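Local coordinates for XRE-family like protein (Pseudomonas syringae pv. tomato, PDB 3F6W) that probably binds DNA through its helix-turn-helix domain, like transcriptional regulators of the XRE family, at residues A[55-58]-A[59-62]; A[10-13]-A[14-18]. All blocks are in the same frame, centred on the assembly; numbering follows the deposited sequence. Where two conformers were deposited one is given.

Interaction 1: residues A[55-58]-A[59-62]; sequences DVIE and FMDF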
ATOM      1  N   ASP A  55      17.500   0.385  -5.532  1.00 14.89           N
ATOM      2  CA  ASP A  55      18.029   0.402  -4.173  1.00 10.39           C
ATOM      3  C   ASP A  55      18.209   1.853  -3.711  1.00 21.56           C
ATOM      4  O   ASP A  55      18.062   2.798  -4.499  1.00 13.08           O
ATOM      5  CB  ASP A  55      19.305  -0.452  -4.017  1.00 15.15           C
ATOM      6  CG  ASP A  55      20.513   0.124  -4.749  1.00 19.94           C
ATOM      7  OD1 ASP A  55      20.844   1.301  -4.529  1.00 14.71           O
ATOM      8  OD2 ASP A  55      21.153  -0.617  -5.518  1.00 17.46           O
ATOM      9  N   VAL A  56      18.479   2.043  -2.428  1.00 13.67           N
ATOM     10  CA  VAL A  56      18.488   3.411  -1.904  1.00 12.86           C
ATOM     11  C   VAL A  56      19.648   4.213  -2.501  1.00 16.54           C
ATOM     12  O   VAL A  56      19.548   5.433  -2.688  1.00 15.20           O
ATOM     13  CB  VAL A  56      18.500   3.447  -0.360  1.00 20.77           C
ATOM     14  CG1 VAL A  56      19.827   2.943   0.178  1.00 18.53           C
ATOM     15  CG2 VAL A  56      18.194   4.859   0.135  1.00 17.18           C
ATOM     16  N   ILE A  57      20.739   3.529  -2.842  1.00 17.13           N
ATOM     17  CA  ILE A  57      21.863   4.214  -3.473  1.00 20.09           C
ATOM     18  C   ILE A  57      21.480   4.738  -4.859  1.00 18.87           C
ATOM     19  O   ILE A  57      21.684   5.912  -5.164  1.00 16.77           O
ATOM     20  CB  ILE A  57      23.112   3.315  -3.590  1.00 17.51           C
ATOM     21  CG1 ILE A  57      23.525   2.801  -2.205  1.00 21.35           C
ATOM     22  CG2 ILE A  57      24.254   4.074  -4.277  1.00 17.32           C
ATOM     23  CD1 ILE A  57      23.743   3.881  -1.205  1.00 22.84           C
ATOM     24  N   GLU A  58      20.926   3.866  -5.693  1.00 18.26           N
ATOM     25  CA  GLU A  58      20.459   4.279  -7.015  1.00 11.22           C
ATOM     26  C   GLU A  58      19.418   5.379  -6.898  1.00 12.20           C
ATOM     27  O   GLU A  58      19.427   6.341  -7.681  1.00 15.31           O
ATOM     28  CB  GLU A  58      19.886   3.082  -7.780  1.00 10.43           C
ATOM     29  CG  GLU A  58      20.896   1.951  -7.920  1.00 13.55           C
ATOM     30  CD  GLU A  58      20.288   0.644  -8.369  1.00 20.63           C
ATOM     31  OE1 GLU A  58      19.079   0.404  -8.108  1.00 15.12           O
ATOM     32  OE2 GLU A  58      21.034  -0.142  -8.999  1.00 19.93           O
ATOM     33  N   PHE A  59      18.538   5.237  -5.908  1.00 13.76           N
ATOM     34  CA  PHE A  59      17.484   6.221  -5.654  1.00 16.89           C
ATOM     35  C   PHE A  59      18.063   7.608  -5.387  1.00 16.46           C
ATOM     36  O   PHE A  59      17.612   8.604  -5.972  1.00 16.91           O
ATOM     37  CB  PHE A  59      16.602   5.771  -4.476  1.00 14.78           C
ATOM     38  CG  PHE A  59      15.630   6.826  -4.003  1.00 14.81           C
ATOM     39  CD1 PHE A  59      14.452   7.050  -4.691  1.00 16.61           C
ATOM     40  CD2 PHE A  59      15.909   7.599  -2.877  1.00 13.60           C
ATOM     41  CE1 PHE A  59      13.556   8.023  -4.248  1.00 17.56           C
ATOM     42  CE2 PHE A  59      15.024   8.577  -2.437  1.00 17.04           C
ATOM     43  CZ  PHE A  59      13.848   8.788  -3.123  1.00 19.80           C
HETATM   44  N   MSE A  60      19.048   7.691  -4.492  1.00 11.82           N
HETATM   45  CA  MSE A  60      19.663   8.984  -4.242  1.00 23.85           C
HETATM   46  C   MSE A  60      20.164   9.590  -5.555  1.00 19.63           C
HETATM   47  O   MSE A  60      19.919  10.764  -5.826  1.00 17.59           O
HETATM   48  CB  MSE A  60      20.782   8.887  -3.196  1.00 17.49           C
HETATM   49  CG  MSE A  60      20.273   8.588  -1.785  1.00 19.78           C
HETATM   50 SE   MSE A  60      21.654   8.896  -0.429  0.60 27.12          SE
HETATM   51  CE  MSE A  60      22.882   7.459  -0.938  0.60 19.73           C
ATOM     52  N   ASP A  61      20.845   8.792  -6.381  1.00 16.17           N
ATOM     53  CA  ASP A  61      21.464   9.327  -7.603  1.00 15.85           C
ATOM     54  C   ASP A  61      20.399   9.738  -8.625  1.00 21.50           C
ATOM     55  O   ASP A  61      20.547  10.733  -9.347  1.00 18.21           O
ATOM     56  CB  ASP A  61      22.404   8.290  -8.246  1.00 16.71           C
ATOM     57  CG  ASP A  61      23.630   7.964  -7.377  1.00 21.37           C
ATOM     58  OD1 ASP A  61      23.873   8.650  -6.356  1.00 17.12           O
ATOM     59  OD2 ASP A  61      24.349   6.998  -7.718  1.00 18.02           O
ATOM     60  N   PHE A  62      19.336   8.945  -8.686  1.00 14.33           N
ATOM     61  CA  PHE A  62      18.210   9.179  -9.593  1.00 15.32           C
ATOM     62  C   PHE A  62      17.614  10.548  -9.259  1.00 21.33           C
ATOM     63  O   PHE A  62      17.414  11.394 -10.138  1.00 20.70           O
ATOM     64  CB  PHE A  62      17.183   8.060  -9.367  1.00 15.82           C
ATOM     65  CG  PHE A  62      16.148   7.911 -10.460  1.00 19.00           C
ATOM     66  CD1 PHE A  62      16.259   6.906 -11.410  1.00 24.94           C
ATOM     67  CD2 PHE A  62      15.025   8.732 -10.486  1.00 30.76           C
ATOM     68  CE1 PHE A  62      15.285   6.745 -12.394  1.00 18.59           C
ATOM     69  CE2 PHE A  62      14.049   8.576 -11.460  1.00 21.28           C
ATOM     70  CZ  PHE A  62      14.181   7.582 -12.417  1.00 20.63           C
TER

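Interaction 2: residues A[10-13]-A[14-18]; sequences ARYQ and ALLDL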
ATOM      1  N   ALA A  10       2.792  -1.346  -2.436  1.00 14.64           N
ATOM      2  CA  ALA A  10       2.098  -0.094  -2.704  1.00 14.43           C
ATOM      3  C   ALA A  10       2.977   1.115  -2.412  1.00 15.76           C
ATOM      4  O   ALA A  10       2.925   2.121  -3.116  1.00 13.66           O
ATOM      5  CB  ALA A  10       0.809  -0.012  -1.884  1.00 15.62           C
ATOM      6  N   ARG A  11       3.758   1.043  -1.344  1.00  9.55           N
ATOM      7  CA  ARG A  11       4.597   2.174  -0.996  1.00 11.31           C
ATOM      8  C   ARG A  11       5.665   2.345  -2.060  1.00 15.06           C
ATOM      9  O   ARG A  11       6.016   3.466  -2.426  1.00 15.02           O
ATOM     10  CB  ARG A  11       5.238   1.943   0.363  1.00 13.86           C
ATOM     11  CG  ARG A  11       4.251   2.134   1.497  1.00 12.64           C
ATOM     12  CD  ARG A  11       4.722   1.372   2.731  1.00 21.21           C
ATOM     13  NE  ARG A  11       5.920   1.949   3.315  1.00 21.09           N
ATOM     14  CZ  ARG A  11       6.844   1.235   3.962  1.00 25.13           C
ATOM     15  NH1 ARG A  11       6.714  -0.095   4.086  1.00 22.90           N
ATOM     16  NH2 ARG A  11       7.905   1.839   4.467  1.00 37.68           N
ATOM     17  N   TYR A  12       6.170   1.222  -2.555  1.00  9.71           N
ATOM     18  CA  TYR A  12       7.174   1.260  -3.614  1.00 14.74           C
ATOM     19  C   TYR A  12       6.553   1.841  -4.886  1.00 13.05           C
ATOM     20  O   TYR A  12       7.152   2.682  -5.554  1.00 15.26           O
ATOM     21  CB  TYR A  12       7.745  -0.139  -3.864  1.00 13.52           C
ATOM     22  CG  TYR A  12       8.888  -0.111  -4.861  1.00 11.19           C
ATOM     23  CD1 TYR A  12      10.179   0.163  -4.451  1.00 14.93           C
ATOM     24  CD2 TYR A  12       8.658  -0.323  -6.211  1.00 16.30           C
ATOM     25  CE1 TYR A  12      11.232   0.221  -5.360  1.00 20.81           C
ATOM     26  CE2 TYR A  12       9.708  -0.273  -7.138  1.00 12.71           C
ATOM     27  CZ  TYR A  12      10.989  -0.014  -6.693  1.00 17.00           C
ATOM     28  OH  TYR A  12      12.019   0.045  -7.597  1.00 16.78           O
ATOM     29  N   GLN A  13       5.328   1.434  -5.205  1.00 12.51           N
ATOM     30  CA  GLN A  13       4.699   1.952  -6.412  0.50 15.87           C
ATOM     31  C   GLN A  13       4.418   3.447  -6.286  1.00 12.19           C
ATOM     32  O   GLN A  13       4.575   4.191  -7.262  1.00 15.81           O
ATOM     33  CB  GLN A  13       3.438   1.165  -6.763  0.50 25.11           C
ATOM     34  CG  GLN A  13       3.730  -0.256  -7.237  0.50 17.59           C
ATOM     35  CD  GLN A  13       4.270  -0.307  -8.656  0.50 61.53           C
ATOM     36  OE1 GLN A  13       5.239  -1.010  -8.940  0.50 27.17           O
ATOM     37  NE2 GLN A  13       3.640   0.440  -9.555  0.50 29.32           N
ATOM     38  N   ALA A  14       4.037   3.883  -5.087  1.00 16.97           N
ATOM     39  CA  ALA A  14       3.798   5.300  -4.822  1.00 14.71           C
ATOM     40  C   ALA A  14       5.088   6.093  -4.985  1.00 17.86           C
ATOM     41  O   ALA A  14       5.092   7.179  -5.569  1.00 14.57           O
ATOM     42  CB  ALA A  14       3.197   5.500  -3.402  1.00 16.14           C
ATOM     43  N   LEU A  15       6.195   5.546  -4.489  1.00 13.36           N
ATOM     44  CA  LEU A  15       7.492   6.173  -4.729  1.00 16.40           C
ATOM     45  C   LEU A  15       7.795   6.310  -6.227  1.00 16.26           C
ATOM     46  O   LEU A  15       8.251   7.369  -6.675  1.00 13.77           O
ATOM     47  CB  LEU A  15       8.616   5.417  -4.015  1.00 12.30           C
ATOM     48  CG  LEU A  15       9.979   6.100  -4.073  1.00 26.43           C
ATOM     49  CD1 LEU A  15       9.874   7.501  -3.488  1.00 23.46           C
ATOM     50  CD2 LEU A  15      11.004   5.273  -3.314  1.00 27.25           C
ATOM     51  N   LEU A  16       7.544   5.262  -7.010  1.00 13.25           N
ATOM     52  CA  LEU A  16       7.744   5.388  -8.461  1.00 13.22           C
ATOM     53  C   LEU A  16       6.845   6.481  -9.069  1.00 19.07           C
ATOM     54  O   LEU A  16       7.271   7.229  -9.956  1.00 16.12           O
ATOM     55  CB  LEU A  16       7.503   4.064  -9.183  1.00 17.40           C
ATOM     56  CG  LEU A  16       8.479   2.908  -8.904  1.00 14.54           C
ATOM     57  CD1 LEU A  16       8.129   1.727  -9.807  1.00 14.04           C
ATOM     58  CD2 LEU A  16       9.939   3.350  -9.089  1.00 16.49           C
ATOM     59  N   ASP A  17       5.601   6.541  -8.610  1.00 19.32           N
ATOM     60  CA  ASP A  17       4.642   7.569  -9.042  1.00 15.17           C
ATOM     61  C   ASP A  17       5.234   8.955  -8.782  1.00 18.35           C
ATOM     62  O   ASP A  17       5.257   9.822  -9.669  1.00 17.33           O
ATOM     63  CB  ASP A  17       3.321   7.364  -8.272  1.00 14.60           C
ATOM     64  CG  ASP A  17       2.138   8.156  -8.844  1.00 30.62           C
ATOM     65  OD1 ASP A  17       2.244   8.708  -9.967  1.00 23.45           O
ATOM     66  OD2 ASP A  17       1.075   8.199  -8.155  1.00 20.81           O
ATOM     67  N   LEU A  18       5.732   9.166  -7.566  1.00 14.47           N
ATOM     68  CA  LEU A  18       6.350  10.444  -7.215  1.00 12.54           C
ATOM     69  C   LEU A  18       7.574  10.748  -8.050  1.00 16.11           C
ATOM     70  O   LEU A  18       7.806  11.907  -8.411  1.00 16.90           O
ATOM     71  CB  LEU A  18       6.708  10.502  -5.725  1.00 12.94           C
ATOM     72  CG  LEU A  18       5.494  10.484  -4.784  1.00 18.76           C
ATOM     73  CD1 LEU A  18       5.931  10.201  -3.349  1.00 21.50           C
ATOM     74  CD2 LEU A  18       4.702  11.795  -4.883  1.00 17.22           C
TER

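Interaction 1: residues A[55-58]-A[59-62]
Asp55 and Phe59 meet through the first backbone bond of helix 56-66, Phe59 N to Asp55 O at 2.9 Å. The next three amides follow the same i to i+4 pattern: Met60 N reaches Val56 O, Asp61 N reaches Ile57 O at a longer 3.2 Å, and Phe62 N reaches Glu58 O at 2.8 Å. The first-turn amides have no earlier helical carbonyl to bond; for Glu58 N the side chain of Asp55, at the N-cap, supplies the acceptor. Its OD1 takes the bond from Glu58 N (2.8 Å), the donor standing 35° out of the carboxylate plane. In return Glu58 OE1 accepts from Asp55 N at 3.0 Å, a nearly straight bond of 168°. Glu58 has CG beside its own backbone N (chi1 -57°) and an extended chain beyond, which carries the carboxylate back to the start of the helix; its other oxygen, OE2, forms a salt bridge with Arg52. Both acidic groups lie at the helix N-terminus, where the dipole would be expected to favour their negative charge. On the outer surface, Ile57 CD1 touches CE of selenomethionine Met60 at 3.7 Å, the two side chains crossing at a slant; a bend at chi3 of Met60 places CE there. The rings of Phe59 and Phe62 instead lead inward, Phe59 against Leu15, Leu19 and Leu73, Phe62 against Leu19 and Thr47. Reciprocal side-chain-to-amide bonds between N-cap and N3 define a capping box, here opening helix 56-66 of the helix-turn-helix domain.

Interaction 2: residues A[10-13]-A[14-18]
Ala14 N donates to Ala10 O at 2.9 Å, with an N-H...O angle of 156°. Leu15 N to Arg11 O and Asp17 N to Gln13 O repeat this bond at the same rounded length, while Leu16 N to Tyr12 O measures 3.0 Å. The closest side-chain contact between the segments is that of Tyr12 with Leu16, one turn apart: Leu16 CD1 approaches Tyr12 CE2 to 3.7 Å, obliquely to the ring, and Leu16 CG lies 3.8 Å from the same CE2. The second methyl, Leu16 CD2, stands 4.2 Å from Tyr12 OH, so the leucine runs along one side of the ring as far as the hydroxyl. Tyr12 has CG anti to its own amide nitrogen (chi1 -174°), and its ring extends toward Arg53 and Leu54, where OH hydrogen-bonds Leu54 N and Arg53 makes a cation-pi contact with the ring. This is an i to i+4 pairing within the long helix 3-26, which in this all-helical protein packs against helix 70-78: Ala14 and Leu18 rest on Leu77, and Leu15 on Leu73. Asp17 turns its carboxylate away from residues 10-13; its OD2 accepts from Asn2 N of the second subunit, and OD1 hydrogen-bonds a bound BTB molecule, probably from the crystallisation liquor.

Interaction 1 is the capped start of helix 56-66, whereas interaction 2 lies inside helix 3-26; their centres are about 14 Å apart on opposite sides of the chain's centre. They meet where Phe59 CE1 packs on Leu15 CD1 at 3.8 Å, and both residues also rest on Leu73, so helix 70-78 is shared by the two. In residues 55-62 carboxylates serve backbone nitrogens, while residues 10-18 add an aromatic-aliphatic contact to regular backbone bonds. Each is partly buried: Phe59 and Phe62 sit in the core while Val56, Ile57 and Asp61 are exposed; in interaction 2, Ala10, Ala14 and Leu16 are buried. Only interaction 2 touches the second subunit.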